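Local structure of glutamate--cysteine ligase GshA (3K1T) at residues 20-25 and 220-225. The protein probably acts as a ligase joining glutamate to cysteine, the gamma-glutamylcysteine synthetase step of glutathione synthesis. Residues are numbered along the deposited sequence; the frame is centred on the assembly and turned at random. Where two conformers were deposited one is given.
Sequences KRLLDN and EEFAPL
Asn25 and Leu225 bring the two backbones closest, their CA atoms 8.6 Å apart, where the last turn of helix 13-23 and Asn25, just beyond it, face the C-terminal part of helix 210-226. Side chains must bridge this gap. Leu22 and Phe222 do so, meeting at about a right angle: the methyl CD2 of Leu22 lies 4.1 Å from CZ of Phe222, with CE2 beside it, and sits at the rim of the ring, near its plane, not over a face. In Phe222, CG is anti to the backbone N (chi1 -171°), a torsion that carries the ring out toward the leucine. A long, flat aromatic suits this span, while the branched end of Leu22 offers it a methyl. Both residues are buried, and helix 398-421 packs on both, with Ala404 against Leu22 and Val407 and Leu411 against Phe222; the ring also meets that of Trp32.

OD1 of Asn25 comes only within 4.3 Å of Leu225 O; two acceptors cannot bond to each other. The apolar side chain of Leu225 suits packing on Arg28 and Trp32 of helix 26-40. The Asn25 amide turns back on the helix before it: ND2 donates to Arg21 O at 2.8 Å with an N-H...O angle of 158°, the carbonyl oxygen lying close to the amide plane. Asparagine fits here because it can supply an N-H to a carbonyl at the helix end, and this bond restrains the amide's rotation. With just 88 Å² buried and no hydrogen bond or salt bridge between the segments, the direct link is van der Waals packing, part of a larger assembly of helices 13-23, 26-40, 210-226 and 398-421.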
ATOM      1  N   LYS A  20      -2.021  15.735 -20.705  1.00 15.43           N
ATOM      2  CA  LYS A  20      -0.769  16.482 -20.794  1.00 17.23           C
ATOM      3  C   LYS A  20      -0.542  17.370 -19.569  1.00 16.11           C
ATOM      4  O   LYS A  20       0.566  17.408 -19.050  1.00 17.02           O
ATOM      5  CB  LYS A  20      -0.708  17.346 -22.066  1.00 17.56           C
ATOM      6  CG  LYS A  20      -0.595  16.522 -23.323  1.00 20.77           C
ATOM      7  CD  LYS A  20      -0.330  17.369 -24.578  1.00 24.91           C
ATOM      8  CE  LYS A  20      -1.584  17.854 -25.259  1.00 30.35           C
ATOM      9  NZ  LYS A  20      -1.158  18.379 -26.633  1.00 34.54           N
ATOM     10  N   ARG A  21      -1.576  18.081 -19.116  1.00 15.94           N
ATOM     11  CA  ARG A  21      -1.436  18.926 -17.924  0.80 15.70           C
ATOM     12  C   ARG A  21      -1.077  18.084 -16.683  1.00 14.73           C
ATOM     13  O   ARG A  21      -0.208  18.484 -15.888  1.00 14.20           O
ATOM     14  CB  ARG A  21      -2.717  19.748 -17.675  0.80 16.41           C
ATOM     15  CG  ARG A  21      -3.022  20.808 -18.752  0.80 18.70           C
ATOM     16  CD  ARG A  21      -2.056  22.008 -18.795  0.80 22.63           C
ATOM     17  NE  ARG A  21      -2.621  22.963 -19.748  0.80 28.87           N
ATOM     18  CZ  ARG A  21      -2.542  22.852 -21.084  0.80 32.04           C
ATOM     19  NH1 ARG A  21      -1.870  21.851 -21.650  0.80 34.80           N
ATOM     20  NH2 ARG A  21      -3.154  23.737 -21.873  0.80 31.72           N
ATOM     21  N   LEU A  22      -1.732  16.921 -16.512  1.00 13.67           N
ATOM     22  CA  LEU A  22      -1.455  16.039 -15.365  1.00 13.40           C
ATOM     23  C   LEU A  22      -0.012  15.519 -15.415  1.00 14.94           C
ATOM     24  O   LEU A  22       0.694  15.483 -14.391  1.00 15.31           O
ATOM     25  CB  LEU A  22      -2.431  14.846 -15.308  1.00 13.35           C
ATOM     26  CG  LEU A  22      -3.922  15.143 -15.167  1.00 13.93           C
ATOM     27  CD1 LEU A  22      -4.716  13.790 -15.294  1.00 14.63           C
ATOM     28  CD2 LEU A  22      -4.227  15.878 -13.839  1.00 10.32           C
ATOM     29  N   LEU A  23       0.425  15.129 -16.610  1.00 15.32           N
ATOM     30  CA  LEU A  23       1.757  14.535 -16.771  1.00 16.77           C
ATOM     31  C   LEU A  23       2.876  15.595 -16.766  1.00 16.48           C
ATOM     32  O   LEU A  23       4.031  15.250 -16.636  1.00 19.00           O
ATOM     33  CB  LEU A  23       1.833  13.696 -18.020  1.00 15.83           C
ATOM     34  CG  LEU A  23       0.813  12.545 -18.052  1.00 19.16           C
ATOM     35  CD1 LEU A  23       0.790  11.897 -19.441  1.00 18.71           C
ATOM     36  CD2 LEU A  23       1.050  11.492 -16.945  1.00 16.98           C
ATOM     37  N   ASP A  24       2.542  16.860 -16.900  1.00 15.66           N
ATOM     38  CA  ASP A  24       3.547  17.922 -16.754  1.00 15.89           C
ATOM     39  C   ASP A  24       3.555  18.479 -15.320  1.00 16.89           C
ATOM     40  O   ASP A  24       4.344  19.404 -15.024  1.00 17.45           O
ATOM     41  CB  ASP A  24       3.262  19.059 -17.757  1.00 16.15           C
ATOM     42  CG  ASP A  24       4.407  20.112 -17.852  1.00 21.31           C
ATOM     43  OD1 ASP A  24       5.601  19.760 -17.799  1.00 24.18           O
ATOM     44  OD2 ASP A  24       4.108  21.311 -18.023  1.00 24.90           O
ATOM     45  N   ASN A  25       2.651  17.992 -14.454  1.00 14.38           N
ATOM     46  CA  ASN A  25       2.521  18.512 -13.086  1.00 14.23           C
ATOM     47  C   ASN A  25       2.449  17.389 -12.049  1.00 13.40           C
ATOM     48  O   ASN A  25       1.906  17.579 -10.978  1.00 12.65           O
ATOM     49  CB  ASN A  25       1.246  19.366 -13.002  1.00 14.05           C
ATOM     50  CG  ASN A  25       1.400  20.700 -13.695  1.00 16.59           C
ATOM     51  OD1 ASN A  25       2.119  21.566 -13.181  1.00 15.94           O
ATOM     52  ND2 ASN A  25       0.778  20.865 -14.901  1.00 11.79           N
ATOM     53  N   GLU A 220     -12.332  24.100  -8.283  1.00 15.76           N
ATOM     54  CA  GLU A 220     -11.945  25.515  -8.294  1.00 18.20           C
ATOM     55  C   GLU A 220     -10.539  25.713  -7.786  1.00 17.67           C
ATOM     56  O   GLU A 220      -9.878  26.642  -8.208  1.00 17.35           O
ATOM     57  CB  GLU A 220     -12.865  26.374  -7.422  1.00 19.65           C
ATOM     58  CG  GLU A 220     -14.188  26.713  -8.054  1.00 27.50           C
ATOM     59  CD  GLU A 220     -15.227  27.222  -7.007  1.00 36.95           C
ATOM     60  OE1 GLU A 220     -14.822  27.725  -5.898  1.00 40.55           O
ATOM     61  OE2 GLU A 220     -16.439  27.102  -7.319  1.00 41.57           O
ATOM     62  N   GLU A 221     -10.070  24.837  -6.904  1.00 17.24           N
ATOM     63  CA  GLU A 221      -8.683  24.902  -6.490  1.00 17.74           C
ATOM     64  C   GLU A 221      -7.742  24.113  -7.400  1.00 16.53           C
ATOM     65  O   GLU A 221      -6.626  24.564  -7.708  1.00 15.63           O
ATOM     66  CB  GLU A 221      -8.540  24.447  -5.056  1.00 19.15           C
ATOM     67  CG  GLU A 221      -7.113  24.623  -4.600  1.00 24.73           C
ATOM     68  CD  GLU A 221      -6.917  24.377  -3.122  1.00 30.34           C
ATOM     69  OE1 GLU A 221      -7.948  24.202  -2.417  1.00 33.51           O
ATOM     70  OE2 GLU A 221      -5.719  24.330  -2.710  1.00 28.23           O
ATOM     71  N   PHE A 222      -8.172  22.926  -7.828  1.00 15.05           N
ATOM     72  CA  PHE A 222      -7.311  22.062  -8.614  1.00 14.07           C
ATOM     73  C   PHE A 222      -7.093  22.538 -10.039  1.00 13.60           C
ATOM     74  O   PHE A 222      -5.984  22.453 -10.555  1.00 14.58           O
ATOM     75  CB  PHE A 222      -7.865  20.634  -8.617  1.00 14.04           C
ATOM     76  CG  PHE A 222      -6.941  19.626  -9.221  1.00 11.41           C
ATOM     77  CD1 PHE A 222      -5.873  19.118  -8.485  1.00 13.73           C
ATOM     78  CD2 PHE A 222      -7.168  19.145 -10.481  1.00 13.05           C
ATOM     79  CE1 PHE A 222      -5.007  18.145  -9.065  1.00 13.62           C
ATOM     80  CE2 PHE A 222      -6.326  18.196 -11.056  1.00 13.29           C
ATOM     81  CZ  PHE A 222      -5.254  17.687 -10.342  1.00 13.04           C
ATOM     82  N   ALA A 223      -8.124  23.042 -10.690  1.00 13.63           N
ATOM     83  CA  ALA A 223      -8.011  23.425 -12.088  1.00 15.14           C
ATOM     84  C   ALA A 223      -6.910  24.508 -12.326  1.00 15.78           C
ATOM     85  O   ALA A 223      -6.087  24.344 -13.236  1.00 16.05           O
ATOM     86  CB  ALA A 223      -9.391  23.848 -12.649  1.00 13.75           C
ATOM     87  N   PRO A 224      -6.851  25.554 -11.488  1.00 17.35           N
ATOM     88  CA  PRO A 224      -5.743  26.502 -11.665  1.00 18.66           C
ATOM     89  C   PRO A 224      -4.365  25.962 -11.290  1.00 18.79           C
ATOM     90  O   PRO A 224      -3.383  26.448 -11.840  1.00 18.27           O
ATOM     91  CB  PRO A 224      -6.113  27.698 -10.769  1.00 19.19           C
ATOM     92  CG  PRO A 224      -7.417  27.368 -10.146  1.00 18.78           C
ATOM     93  CD  PRO A 224      -7.892  26.067 -10.566  1.00 17.77           C
ATOM     94  N   LEU A 225      -4.294  24.982 -10.389  1.00 18.39           N
ATOM     95  CA  LEU A 225      -3.029  24.301 -10.039  1.00 18.24           C
ATOM     96  C   LEU A 225      -2.361  23.745 -11.295  1.00 18.56           C
ATOM     97  O   LEU A 225      -1.133  23.849 -11.442  1.00 17.92           O
ATOM     98  CB  LEU A 225      -3.268  23.165  -9.028  1.00 18.50           C
ATOM     99  CG  LEU A 225      -2.043  22.412  -8.467  1.00 19.70           C
ATOM    100  CD1 LEU A 225      -1.275  23.320  -7.463  1.00 20.84           C
ATOM    101  CD2 LEU A 225      -2.424  21.053  -7.842  1.00 18.73           C
TER